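Local coordinates for protein alginate lyase (PDB 5GMT) that probably cleaves alginate by lyase chemistry, with a preference for polymannuronate, as a sea-hare member of polysaccharide lyase family 14, at residues Y97-E102 with H192-E197; F137-M142 with A153-N158; N188-S193 with V214-H219; N201-T206 with R230-N235. All blocks are in the same frame, centred on the assembly; numbering follows the deposited sequence.

Contact 1 of 4, residues Y97-E102 with H192-E197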
loop_
_atom_site.group_PDB
_atom_site.type_symbol
_atom_site.label_atom_id
_atom_site.label_comp_id
_atom_site.label_asym_id
_atom_site.label_seq_id
_atom_site.Cartn_x
_atom_site.Cartn_y
_atom_site.Cartn_z
ATOM N N TYR A 97 3.255 -8.596 3.504
ATOM C CA TYR A 97 2.001 -9.328 3.433
ATOM C C TYR A 97 2.023 -10.207 2.201
ATOM O O TYR A 97 2.806 -9.971 1.287
ATOM C CB TYR A 97 0.780 -8.400 3.406
ATOM C CG TYR A 97 0.727 -7.379 2.287
ATOM C CD1 TYR A 97 1.252 -6.104 2.465
ATOM C CD2 TYR A 97 0.138 -7.680 1.062
ATOM C CE1 TYR A 97 1.193 -5.139 1.441
ATOM C CE2 TYR A 97 0.071 -6.728 0.037
ATOM C CZ TYR A 97 0.603 -5.457 0.237
ATOM O OH TYR A 97 0.539 -4.505 -0.773
ATOM N N ASP A 98 1.175 -11.229 2.203
ATOM C CA ASP A 98 0.953 -12.056 1.034
ATOM C C ASP A 98 -0.344 -11.638 0.360
ATOM O O ASP A 98 -1.343 -11.409 1.039
ATOM C CB ASP A 98 0.867 -13.541 1.415
ATOM C CG ASP A 98 2.148 -14.069 2.025
ATOM O OD1 ASP A 98 3.247 -13.539 1.728
ATOM O OD2 ASP A 98 2.046 -15.045 2.798
ATOM N N VAL A 99 -0.337 -11.547 -0.966
ATOM C CA VAL A 99 -1.575 -11.294 -1.699
ATOM C C VAL A 99 -1.746 -12.256 -2.885
ATOM O O VAL A 99 -0.804 -12.507 -3.642
ATOM C CB VAL A 99 -1.639 -9.823 -2.191
ATOM C CG1 VAL A 99 -0.424 -9.476 -3.055
ATOM C CG2 VAL A 99 -2.927 -9.547 -2.941
ATOM N N TYR A 100 -2.956 -12.803 -3.006
ATOM C CA TYR A 100 -3.365 -13.627 -4.142
ATOM C C TYR A 100 -4.282 -12.831 -5.068
ATOM O O TYR A 100 -5.239 -12.213 -4.603
ATOM C CB TYR A 100 -4.092 -14.887 -3.640
ATOM C CG TYR A 100 -4.366 -15.932 -4.701
ATOM C CD1 TYR A 100 -5.450 -15.817 -5.563
ATOM C CD2 TYR A 100 -3.557 -17.055 -4.811
ATOM C CE1 TYR A 100 -5.705 -16.789 -6.535
ATOM C CE2 TYR A 100 -3.802 -18.027 -5.775
ATOM C CZ TYR A 100 -4.877 -17.889 -6.628
ATOM O OH TYR A 100 -5.111 -18.864 -7.583
ATOM N N PHE A 101 -4.009 -12.848 -6.373
ATOM C CA PHE A 101 -4.903 -12.221 -7.348
ATOM C C PHE A 101 -5.718 -13.280 -8.065
ATOM O O PHE A 101 -5.160 -14.150 -8.722
ATOM C CB PHE A 101 -4.121 -11.402 -8.389
ATOM C CG PHE A 101 -3.345 -10.260 -7.804
ATOM C CD1 PHE A 101 -2.038 -10.445 -7.367
ATOM C CD2 PHE A 101 -3.916 -9.006 -7.689
ATOM C CE1 PHE A 101 -1.309 -9.396 -6.826
ATOM C CE2 PHE A 101 -3.184 -7.944 -7.147
ATOM C CZ PHE A 101 -1.881 -8.149 -6.713
ATOM N N GLU A 102 -7.035 -13.196 -7.951
ATOM C CA GLU A 102 -7.898 -14.182 -8.604
ATOM C C GLU A 102 -8.725 -13.553 -9.718
ATOM O O GLU A 102 -9.537 -12.655 -9.467
ATOM C CB GLU A 102 -8.816 -14.841 -7.573
ATOM C CG GLU A 102 -9.758 -15.862 -8.179
ATOM C CD GLU A 102 -10.729 -16.401 -7.157
ATOM O OE1 GLU A 102 -10.262 -16.839 -6.083
ATOM O OE2 GLU A 102 -11.953 -16.371 -7.422
ATOM N N HIS A 192 1.581 -13.848 -3.957
ATOM C CA HIS A 192 2.790 -13.027 -4.002
ATOM C C HIS A 192 3.181 -12.654 -2.591
ATOM O O HIS A 192 2.319 -12.263 -1.801
ATOM C CB HIS A 192 2.577 -11.752 -4.818
ATOM C CG HIS A 192 2.100 -12.000 -6.207
ATOM N ND1 HIS A 192 0.842 -12.493 -6.484
ATOM C CD2 HIS A 192 2.715 -11.840 -7.403
ATOM C CE1 HIS A 192 0.701 -12.618 -7.790
ATOM N NE2 HIS A 192 1.822 -12.228 -8.372
ATOM N N SER A 193 4.458 -12.780 -2.257
ATOM C CA SER A 193 4.920 -12.224 -0.992
ATOM C C SER A 193 5.452 -10.839 -1.293
ATOM O O SER A 193 6.221 -10.647 -2.242
ATOM C CB SER A 193 5.986 -13.101 -0.335
ATOM O OG SER A 193 5.389 -14.253 0.226
ATOM N N ILE A 194 5.017 -9.871 -0.494
ATOM C CA ILE A 194 5.358 -8.476 -0.746
ATOM C C ILE A 194 6.081 -7.914 0.467
ATOM O O ILE A 194 5.637 -8.118 1.599
ATOM C CB ILE A 194 4.096 -7.644 -1.048
ATOM C CG1 ILE A 194 3.462 -8.124 -2.363
ATOM C CG2 ILE A 194 4.432 -6.159 -1.104
ATOM C CD1 ILE A 194 2.350 -7.212 -2.871
ATOM N N SER A 195 7.209 -7.248 0.248
ATOM C CA SER A 195 7.811 -6.490 1.338
ATOM C C SER A 195 8.040 -5.058 0.902
ATOM O O SER A 195 8.426 -4.804 -0.236
ATOM C CB SER A 195 9.128 -7.134 1.814
ATOM O OG SER A 195 10.127 -7.098 0.818
ATOM N N GLU A 196 7.767 -4.122 1.810
ATOM C CA GLU A 196 8.024 -2.717 1.546
ATOM C C GLU A 196 8.775 -2.169 2.737
ATOM O O GLU A 196 8.220 -2.087 3.829
ATOM C CB GLU A 196 6.732 -1.927 1.320
ATOM C CG GLU A 196 6.999 -0.452 0.947
ATOM C CD GLU A 196 5.751 0.418 0.953
ATOM O OE1 GLU A 196 4.903 0.244 1.856
ATOM O OE2 GLU A 196 5.617 1.286 0.054
ATOM N N GLU A 197 10.039 -1.819 2.522
ATOM C CA GLU A 197 10.883 -1.276 3.565
ATOM C C GLU A 197 11.066 0.216 3.334
ATOM O O GLU A 197 11.463 0.645 2.255
ATOM C CB GLU A 197 12.248 -1.976 3.608
ATOM C CG GLU A 197 13.174 -1.363 4.658
ATOM C CD GLU A 197 14.366 -2.243 5.016
ATOM O OE1 GLU A 197 14.575 -3.277 4.355
ATOM O OE2 GLU A 197 15.101 -1.889 5.966
#
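His-192 meets Val-99 at the start of the shared register, with both backbone and ring. Its backbone N gives Val-99 O a bond of 2.8 Å, and its ring ND1 reaches the same oxygen at 3.3 Å. The two donors come from opposite faces of that carbonyl's plane. With CG beside the backbone N (chi1 -56°), the ring turns towards Val-99 O, which lies close to the imidazole plane. Val-99 N returns a bond to His-192 O. The edge of the Phe-101 ring, led by CD1, points at the imidazole face in an offset edge-to-face pair, with planes at 81°. NE2 is held elsewhere, by Met-187 N. With a leucine here, Val-99 O would probably keep one donor of two and the Phe-101 edge would lose its imidazole face.

Ser-193 points to the other face of the sheet. Its OG donates to Asp-98 OD1 at 2.7 Å, meeting it from above the carboxylate plane. Asp-98 OD2 forms a salt bridge with Lys-266.

Ile-194 returns to the His-192 face and exchanges two backbone bonds with Tyr-97. Its CD1 lies 3.6 Å from Val-99 CG1 and also touches Tyr-97 CE2, while CG2 lies over one face of the Tyr-97 ring.

The two faces thus differ in chemistry. Rings and aliphatic groups pack on one, where the histidine also bonds to the backbone. A serine-carboxylate bond marks the other.

Contact 2 of 4, residues F137-M142 with A153-N158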
loop_
_atom_site.group_PDB
_atom_site.type_symbol
_atom_site.label_atom_id
_atom_site.label_comp_id
_atom_site.label_asym_id
_atom_site.label_seq_id
_atom_site.Cartn_x
_atom_site.Cartn_y
_atom_site.Cartn_z
ATOM N N PHE A 137 2.524 11.592 4.364
ATOM C CA PHE A 137 3.005 10.970 3.133
ATOM C C PHE A 137 2.363 9.585 3.041
ATOM O O PHE A 137 2.062 8.978 4.062
ATOM C CB PHE A 137 4.535 10.885 3.118
ATOM C CG PHE A 137 5.108 10.055 4.241
ATOM C CD1 PHE A 137 5.314 10.609 5.501
ATOM C CD2 PHE A 137 5.443 8.726 4.034
ATOM C CE1 PHE A 137 5.842 9.845 6.534
ATOM C CE2 PHE A 137 5.971 7.953 5.064
ATOM C CZ PHE A 137 6.168 8.516 6.320
ATOM N N SER A 138 2.120 9.088 1.837
ATOM C CA SER A 138 1.575 7.738 1.739
ATOM C C SER A 138 2.317 6.963 0.674
ATOM O O SER A 138 2.702 7.521 -0.357
ATOM C CB SER A 138 0.068 7.765 1.456
ATOM O OG SER A 138 -0.228 8.279 0.171
ATOM N N LEU A 139 2.514 5.673 0.937
ATOM C CA LEU A 139 3.362 4.849 0.099
ATOM C C LEU A 139 2.682 3.532 -0.243
ATOM O O LEU A 139 3.259 2.458 -0.068
ATOM C CB LEU A 139 4.706 4.593 0.791
ATOM C CG LEU A 139 5.499 5.862 1.152
ATOM C CD1 LEU A 139 6.648 5.566 2.135
ATOM C CD2 LEU A 139 6.014 6.584 -0.106
ATOM N N ARG A 140 1.446 3.621 -0.716
ATOM C CA ARG A 140 0.769 2.460 -1.298
ATOM C C ARG A 140 1.522 1.900 -2.509
ATOM O O ARG A 140 2.392 2.554 -3.083
ATOM C CB ARG A 140 -0.650 2.833 -1.718
ATOM C CG ARG A 140 -1.550 3.201 -0.558
ATOM C CD ARG A 140 -2.872 3.705 -1.077
ATOM N NE ARG A 140 -2.755 5.037 -1.678
ATOM C CZ ARG A 140 -3.768 5.732 -2.177
ATOM N NH1 ARG A 140 -5.008 5.242 -2.148
ATOM N NH2 ARG A 140 -3.536 6.930 -2.708
ATOM N N LEU A 141 1.194 0.663 -2.867
ATOM C CA LEU A 141 1.637 0.096 -4.136
ATOM C C LEU A 141 0.489 0.234 -5.121
ATOM O O LEU A 141 -0.656 0.480 -4.724
ATOM C CB LEU A 141 2.061 -1.370 -3.973
ATOM C CG LEU A 141 3.487 -1.695 -3.506
ATOM C CD1 LEU A 141 3.767 -1.075 -2.154
ATOM C CD2 LEU A 141 3.686 -3.216 -3.438
ATOM N N MET A 142 0.785 0.114 -6.407
ATOM C CA MET A 142 -0.273 0.012 -7.400
ATOM C C MET A 142 0.061 -1.103 -8.360
ATOM O O MET A 142 1.233 -1.422 -8.543
ATOM C CB MET A 142 -0.462 1.323 -8.173
ATOM C CG MET A 142 -1.434 2.302 -7.525
ATOM S SD MET A 142 -1.962 3.620 -8.650
ATOM C CE MET A 142 -2.867 2.696 -9.887
ATOM N N ALA A 153 3.393 6.957 -4.718
ATOM C CA ALA A 153 3.767 7.780 -3.576
ATOM C C ALA A 153 3.111 9.158 -3.566
ATOM O O ALA A 153 3.186 9.902 -4.546
ATOM C CB ALA A 153 5.285 7.931 -3.534
ATOM N N TYR A 154 2.460 9.472 -2.452
ATOM C CA TYR A 154 2.106 10.846 -2.121
ATOM C C TYR A 154 3.195 11.378 -1.200
ATOM O O TYR A 154 3.287 10.985 -0.042
ATOM C CB TYR A 154 0.730 10.921 -1.450
ATOM C CG TYR A 154 -0.417 10.885 -2.427
ATOM C CD1 TYR A 154 -0.651 9.760 -3.216
ATOM C CD2 TYR A 154 -1.267 11.974 -2.563
ATOM C CE1 TYR A 154 -1.695 9.725 -4.123
ATOM C CE2 TYR A 154 -2.322 11.947 -3.469
ATOM C CZ TYR A 154 -2.533 10.825 -4.237
ATOM O OH TYR A 154 -3.574 10.787 -5.141
ATOM N N ILE A 155 4.041 12.256 -1.727
ATOM C CA ILE A 155 5.175 12.776 -0.978
ATOM C C ILE A 155 5.260 14.284 -1.239
ATOM O O ILE A 155 4.636 14.778 -2.164
ATOM C CB ILE A 155 6.487 12.057 -1.389
ATOM C CG1 ILE A 155 6.582 11.980 -2.910
ATOM C CG2 ILE A 155 6.515 10.655 -0.811
ATOM C CD1 ILE A 155 7.851 11.245 -3.432
ATOM N N PRO A 156 5.998 15.023 -0.399
ATOM C CA PRO A 156 6.085 16.484 -0.564
ATOM C C PRO A 156 6.534 16.935 -1.961
ATOM O O PRO A 156 7.248 16.228 -2.667
ATOM C CB PRO A 156 7.115 16.886 0.494
ATOM C CG PRO A 156 6.931 15.872 1.578
ATOM C CD PRO A 156 6.607 14.570 0.865
ATOM N N THR A 157 6.114 18.130 -2.361
ATOM C CA THR A 157 6.462 18.601 -3.693
ATOM C C THR A 157 7.946 18.944 -3.834
ATOM O O THR A 157 8.467 18.975 -4.939
ATOM C CB THR A 157 5.620 19.837 -4.088
ATOM O OG1 THR A 157 5.895 20.913 -3.191
ATOM C CG2 THR A 157 4.136 19.506 -4.017
ATOM N N ASN A 158 8.637 19.189 -2.723
ATOM C CA ASN A 158 10.041 19.588 -2.825
ATOM C C ASN A 158 10.994 18.382 -2.831
ATOM O O ASN A 158 11.732 18.135 -1.882
ATOM C CB ASN A 158 10.415 20.575 -1.705
ATOM C CG ASN A 158 10.225 20.008 -0.316
ATOM O OD1 ASN A 158 9.265 19.293 -0.047
ATOM N ND2 ASN A 158 11.146 20.343 0.592
#
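Ser-138 OG stands between its backbone N and carbonyl carbon (chi1 67°), which sets it 3.2 Å from Tyr-154 CB. Both side chains lie on the same face of the sheet. The hydroxyl of Ser-138 bonds to Cys-127 O, and that of Tyr-154 bonds to Gly-129 O.

Arg-140 crosses the same tyrosine at a slant. A bend late in its chain helps bring NH2 to 3.6 Å from Tyr-154 CE1. The ring carbon lies at the guanidinium edge, and the two planes are 56° apart. Arg-140 NH1 is bonded to Ser-245 OG.

The backbones of Ser-138 and Tyr-154 form an antiparallel hydrogen-bonded pair. Ser-138 N meets Tyr-154 O at 2.9 Å, and Tyr-154 N answers to Ser-138 O.

On the other face, Leu-139 CD2 touches Ala-153 CB at 3.8 Å and Ile-155 CG2 at 4.2 Å. This buried side packs towards strand 191-199, where Leu-139 meets Val-198.

The contact is the open end of a beta hairpin, strands 136-143 and 149-154. These are neighbours in an antiparallel sheet of the concanavalin-like fold to which the family belongs.

Contact 3 of 4, residues N188-S193 with V214-H219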
loop_
_atom_site.group_PDB
_atom_site.type_symbol
_atom_site.label_atom_id
_atom_site.label_comp_id
_atom_site.label_asym_id
_atom_site.label_seq_id
_atom_site.Cartn_x
_atom_site.Cartn_y
_atom_site.Cartn_z
ATOM N N ASN A 188 -1.539 -13.139 -12.419
ATOM C CA ASN A 188 -2.856 -13.709 -12.161
ATOM C C ASN A 188 -2.778 -15.107 -11.549
ATOM O O ASN A 188 -1.879 -15.890 -11.872
ATOM C CB ASN A 188 -3.659 -13.747 -13.461
ATOM C CG ASN A 188 -5.103 -14.142 -13.247
ATOM O OD1 ASN A 188 -5.641 -14.006 -12.149
ATOM N ND2 ASN A 188 -5.746 -14.616 -14.308
ATOM N N ASN A 189 -3.711 -15.389 -10.641
ATOM C CA ASN A 189 -3.898 -16.714 -10.042
ATOM C C ASN A 189 -2.675 -17.243 -9.308
ATOM O O ASN A 189 -2.391 -18.450 -9.322
ATOM C CB ASN A 189 -4.346 -17.706 -11.125
ATOM C CG ASN A 189 -5.674 -17.307 -11.757
ATOM O OD1 ASN A 189 -6.585 -16.842 -11.067
ATOM N ND2 ASN A 189 -5.776 -17.450 -13.078
ATOM N N LYS A 190 -1.961 -16.338 -8.641
ATOM C CA LYS A 190 -0.804 -16.715 -7.843
ATOM C C LYS A 190 -0.746 -15.935 -6.539
ATOM O O LYS A 190 -1.217 -14.803 -6.476
ATOM C CB LYS A 190 0.485 -16.464 -8.622
ATOM C CG LYS A 190 0.822 -17.522 -9.659
ATOM C CD LYS A 190 2.232 -17.274 -10.188
ATOM C CE LYS A 190 2.735 -18.441 -11.025
ATOM N NZ LYS A 190 2.882 -19.672 -10.203
ATOM N N TRP A 191 -0.140 -16.538 -5.522
ATOM C CA TRP A 191 0.235 -15.824 -4.313
ATOM C C TRP A 191 1.485 -15.011 -4.595
ATOM O O TRP A 191 2.352 -15.442 -5.366
ATOM C CB TRP A 191 0.509 -16.786 -3.157
ATOM C CG TRP A 191 -0.712 -17.282 -2.457
ATOM C CD1 TRP A 191 -1.249 -18.539 -2.526
ATOM C CD2 TRP A 191 -1.547 -16.536 -1.564
ATOM N NE1 TRP A 191 -2.367 -18.618 -1.730
ATOM C CE2 TRP A 191 -2.573 -17.402 -1.128
ATOM C CE3 TRP A 191 -1.524 -15.216 -1.092
ATOM C CZ2 TRP A 191 -3.575 -16.993 -0.247
ATOM C CZ3 TRP A 191 -2.516 -14.804 -0.221
ATOM C CH2 TRP A 191 -3.530 -15.687 0.198
ATOM N N HIS A 192 1.581 -13.848 -3.957
ATOM C CA HIS A 192 2.790 -13.027 -4.002
ATOM C C HIS A 192 3.181 -12.654 -2.591
ATOM O O HIS A 192 2.319 -12.263 -1.801
ATOM C CB HIS A 192 2.577 -11.752 -4.818
ATOM C CG HIS A 192 2.100 -12.000 -6.207
ATOM N ND1 HIS A 192 0.842 -12.493 -6.484
ATOM C CD2 HIS A 192 2.715 -11.840 -7.403
ATOM C CE1 HIS A 192 0.701 -12.618 -7.790
ATOM N NE2 HIS A 192 1.822 -12.228 -8.372
ATOM N N SER A 193 4.458 -12.780 -2.257
ATOM C CA SER A 193 4.920 -12.224 -0.992
ATOM C C SER A 193 5.452 -10.839 -1.293
ATOM O O SER A 193 6.221 -10.647 -2.242
ATOM C CB SER A 193 5.986 -13.101 -0.335
ATOM O OG SER A 193 5.389 -14.253 0.226
ATOM N N VAL A 214 8.923 -8.181 -4.479
ATOM C CA VAL A 214 7.726 -8.968 -4.737
ATOM C C VAL A 214 8.157 -10.330 -5.247
ATOM O O VAL A 214 9.047 -10.421 -6.091
ATOM C CB VAL A 214 6.798 -8.279 -5.776
ATOM C CG1 VAL A 214 5.628 -9.175 -6.158
ATOM C CG2 VAL A 214 6.306 -6.919 -5.259
ATOM N N GLN A 215 7.550 -11.388 -4.726
ATOM C CA GLN A 215 7.844 -12.726 -5.225
ATOM C C GLN A 215 6.560 -13.503 -5.432
ATOM O O GLN A 215 5.848 -13.817 -4.479
ATOM C CB GLN A 215 8.766 -13.486 -4.269
ATOM C CG GLN A 215 9.152 -14.853 -4.798
ATOM C CD GLN A 215 10.305 -15.469 -4.046
ATOM O OE1 GLN A 215 10.467 -15.253 -2.848
ATOM N NE2 GLN A 215 11.131 -16.234 -4.758
ATOM N N ALA A 216 6.263 -13.780 -6.692
ATOM C CA ALA A 216 5.166 -14.662 -7.042
ATOM C C ALA A 216 5.604 -16.096 -6.770
ATOM O O ALA A 216 6.777 -16.429 -6.948
ATOM C CB ALA A 216 4.776 -14.477 -8.475
ATOM N N GLU A 217 4.687 -16.943 -6.311
ATOM C CA GLU A 217 5.108 -18.279 -5.927
ATOM C C GLU A 217 5.650 -18.997 -7.158
ATOM O O GLU A 217 5.093 -18.890 -8.250
ATOM C CB GLU A 217 3.963 -19.057 -5.269
ATOM C CG GLU A 217 2.708 -19.140 -6.079
ATOM C CD GLU A 217 1.597 -19.858 -5.336
ATOM O OE1 GLU A 217 0.435 -19.415 -5.454
ATOM O OE2 GLU A 217 1.887 -20.863 -4.639
ATOM N N GLY A 218 6.785 -19.661 -6.983
ATOM C CA GLY A 218 7.433 -20.348 -8.081
ATOM C C GLY A 218 8.448 -19.525 -8.843
ATOM O O GLY A 218 9.200 -20.064 -9.656
ATOM N N HIS A 219 8.495 -18.224 -8.582
ATOM C CA HIS A 219 9.326 -17.337 -9.391
ATOM C C HIS A 219 10.351 -16.595 -8.555
ATOM O O HIS A 219 10.277 -16.572 -7.329
ATOM C CB HIS A 219 8.452 -16.342 -10.161
ATOM C CG HIS A 219 7.634 -16.981 -11.240
ATOM N ND1 HIS A 219 7.982 -16.920 -12.573
ATOM C CD2 HIS A 219 6.507 -17.729 -11.179
ATOM C CE1 HIS A 219 7.094 -17.591 -13.287
ATOM N NE2 HIS A 219 6.188 -18.088 -12.465
#
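Ala-216 CB packs 3.5 Å from His-192 CD2 on the tight, buried face of the contact, and Val-214 CG1 comes up at the edge of the same imidazole. Backbone bonds join the two strands. Ser-193 and Gln-215 exchange two, with Ser-193 N to Gln-215 O at 2.8 Å, and Glu-217 N bonds Trp-191 O.

The turn end is more open to solvent. Glu-217 CG sits between its own N and carbonyl carbon (chi1 55°), and the extended chain beyond reaches back to the edge of the Trp-191 ring. There OE1 takes the Trp-191 N-H at 2.9 Å in a nearly straight bond (172°), on the anti side of the carboxylate but out of its plane. The indole NE1 points elsewhere, to His-53 O.

The Lys-190 chain crosses the type II turn from Ala-216 to His-219. Its NZ donates to Glu-217 O at 3.1 Å, and CE lies 3.8 Å from His-219 NE2. Shortening this chain to a serine is likely to cost Glu-217 O this donor and the His-219 ring its contact with the lysine.

Gln-215 NE2 ties the turn to His-219 O at 2.7 Å. Backbone bonds and packing on the imidazole thus hold the strand end, whereas at the turn side chains of both segments bond to main-chain atoms.

Contact 4 of 4, residues N201-T206 with R230-N235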
loop_
_atom_site.group_PDB
_atom_site.type_symbol
_atom_site.label_atom_id
_atom_site.label_comp_id
_atom_site.label_asym_id
_atom_site.label_seq_id
_atom_site.Cartn_x
_atom_site.Cartn_y
_atom_site.Cartn_z
ATOM N N ASN A 201 13.309 10.294 5.323
ATOM C CA ASN A 201 14.474 11.163 5.205
ATOM C C ASN A 201 14.872 11.871 6.487
ATOM O O ASN A 201 14.048 12.127 7.370
ATOM C CB ASN A 201 14.225 12.216 4.131
ATOM C CG ASN A 201 13.038 13.107 4.463
ATOM O OD1 ASN A 201 11.893 12.648 4.464
ATOM N ND2 ASN A 201 13.305 14.395 4.746
ATOM N N THR A 202 16.154 12.190 6.573
ATOM C CA THR A 202 16.612 13.228 7.488
ATOM C C THR A 202 15.931 14.523 7.088
ATOM O O THR A 202 15.905 14.862 5.906
ATOM C CB THR A 202 18.124 13.410 7.408
ATOM O OG1 THR A 202 18.755 12.125 7.520
ATOM C CG2 THR A 202 18.616 14.337 8.522
ATOM N N VAL A 203 15.362 15.240 8.050
ATOM C CA VAL A 203 14.755 16.521 7.730
ATOM C C VAL A 203 15.844 17.422 7.163
ATOM O O VAL A 203 16.945 17.491 7.703
ATOM C CB VAL A 203 14.065 17.145 8.970
ATOM C CG1 VAL A 203 13.576 18.556 8.676
ATOM C CG2 VAL A 203 12.906 16.268 9.386
ATOM N N GLY A 204 15.554 18.056 6.034
ATOM C CA GLY A 204 16.516 18.905 5.362
ATOM C C GLY A 204 17.233 18.177 4.247
ATOM O O GLY A 204 17.991 18.779 3.496
ATOM N N LYS A 205 16.991 16.874 4.124
ATOM C CA LYS A 205 17.672 16.093 3.099
ATOM C C LYS A 205 16.725 15.240 2.258
ATOM O O LYS A 205 15.591 14.974 2.641
ATOM C CB LYS A 205 18.727 15.180 3.733
ATOM C CG LYS A 205 19.759 15.901 4.579
ATOM C CD LYS A 205 20.901 14.976 4.947
ATOM C CE LYS A 205 21.740 15.571 6.064
ATOM N NZ LYS A 205 22.064 16.997 5.772
ATOM N N THR A 206 17.220 14.794 1.117
ATOM C CA THR A 206 16.495 13.845 0.277
ATOM C C THR A 206 17.223 12.498 0.319
ATOM O O THR A 206 17.716 11.996 -0.707
ATOM C CB THR A 206 16.351 14.357 -1.181
ATOM O OG1 THR A 206 17.617 14.832 -1.663
ATOM C CG2 THR A 206 15.326 15.494 -1.254
ATOM N N ARG A 230 12.262 12.435 -0.389
ATOM C CA ARG A 230 11.845 13.230 0.754
ATOM C C ARG A 230 10.408 12.856 1.118
ATOM O O ARG A 230 9.517 12.928 0.262
ATOM C CB ARG A 230 11.945 14.727 0.434
ATOM C CG ARG A 230 11.287 15.595 1.470
ATOM C CD ARG A 230 11.650 17.044 1.280
ATOM N NE ARG A 230 13.017 17.308 1.699
ATOM C CZ ARG A 230 13.920 17.953 0.967
ATOM N NH1 ARG A 230 13.612 18.412 -0.232
ATOM N NH2 ARG A 230 15.138 18.151 1.447
ATOM N N MET A 231 10.191 12.429 2.364
ATOM C CA MET A 231 8.853 12.095 2.844
ATOM C C MET A 231 8.303 13.178 3.763
ATOM O O MET A 231 7.090 13.347 3.890
ATOM C CB MET A 231 8.851 10.760 3.594
ATOM C CG MET A 231 9.078 9.537 2.721
ATOM S SD MET A 231 10.828 9.322 2.362
ATOM C CE MET A 231 10.862 7.554 1.994
ATOM N N ARG A 232 9.200 13.901 4.424
ATOM C CA ARG A 232 8.764 14.863 5.431
ATOM C C ARG A 232 9.650 16.111 5.434
ATOM O O ARG A 232 10.814 16.060 5.025
ATOM C CB ARG A 232 8.774 14.207 6.807
ATOM C CG ARG A 232 10.137 13.647 7.160
ATOM C CD ARG A 232 10.223 13.141 8.585
ATOM N NE ARG A 232 11.585 12.715 8.892
ATOM C CZ ARG A 232 12.034 12.472 10.116
ATOM N NH1 ARG A 232 11.235 12.619 11.165
ATOM N NH2 ARG A 232 13.297 12.099 10.291
ATOM N N ASN A 233 9.090 17.228 5.892
ATOM C CA ASN A 233 9.867 18.467 6.015
ATOM C C ASN A 233 9.989 18.930 7.450
ATOM O O ASN A 233 10.594 19.966 7.728
ATOM C CB ASN A 233 9.260 19.588 5.170
ATOM C CG ASN A 233 9.583 19.439 3.701
ATOM O OD1 ASN A 233 10.747 19.525 3.298
ATOM N ND2 ASN A 233 8.559 19.219 2.889
ATOM N N THR A 234 9.429 18.157 8.367
ATOM C CA THR A 234 9.502 18.508 9.764
ATOM C C THR A 234 9.739 17.254 10.588
ATOM O O THR A 234 9.340 16.158 10.202
ATOM C CB THR A 234 8.221 19.241 10.231
ATOM O OG1 THR A 234 8.373 19.659 11.590
ATOM C CG2 THR A 234 6.997 18.347 10.108
ATOM N N ASN A 235 10.399 17.419 11.726
ATOM C CA ASN A 235 10.827 16.282 12.519
ATOM C C ASN A 235 9.725 15.629 13.328
ATOM O O ASN A 235 9.951 14.606 13.947
ATOM C CB ASN A 235 11.955 16.699 13.461
ATOM C CG ASN A 235 13.297 16.691 12.780
ATOM O OD1 ASN A 235 13.841 15.626 12.484
ATOM N ND2 ASN A 235 13.839 17.878 12.510
HETATM O O HOH W 1 15.750 14.705 10.703
HETATM O O HOH W 2 13.262 19.568 4.415
#
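Asn-201 OD1 is gripped by two backbone N-H groups, Met-231 N at 2.7 Å and Arg-232 N at 3.0 Å. Arg-232 N lies on a lone pair in the carbonyl plane, while Met-231 N comes from above it. The amide ND2 of Asn-201 donates to Arg-232 O at 3.0 Å, in a bond of 165°. The same nitrogen also bonds Thr-202 O, within its own loop. The amide is therefore fixed in rotation by bonds at both ends.

Arg-232 repays the grip. Its NE and NH2 both bond Asn-201 O, which lies in the guanidinium plane at its edge. The chain runs extended from CG to NE to get there. NH1 is bonded to His-237 O. Val-203 CG2 sits over one face of this guanidinium, 3.8 Å above the plane, and also touches Asn-235 OD1 at 3.3 Å.

Arg-230 bends at chi3 (-74°), which brings its guanidinium across Thr-206 and up to Gly-204. Thr-206 CG2 lies over one face of the group, and the Gly-204 carbonyl carbon is at the edge. Arg-230 NH1 bonds Asn-158 O. One water links Val-203 N to Asn-235 OD1 and so bridges the loops.

Neither segment is helix or strand. Segment 201-206, with a type II turn at Thr-202 to Lys-205, connects strands 191-199 and 208-216. Segment 230-235 connects strands 222-229 and 238-247.

In the fold
Contacts 1 and 3 share strand 191-199 and lie in one antiparallel sheet, with centres about 8 Å apart. Strand 191-199 pairs there with 92-102 on one side and 208-216 on the other. Contact 2 belongs to the second sheet, about 19 Å between centres from contact 1. The sheets pack where Ile-194 meets Leu-141. Contact 4 joins loops at the far end, about 34 Å between centres from contact 3, and touches contact 2 through Asn-158 and Arg-230. Along the chain, contact 2 falls between the two segments of contact 1, while the segments of contacts 3 and 4 alternate. Contacts 1, 2 and 3 thus build the sheets, and contact 4 joins loops at one end.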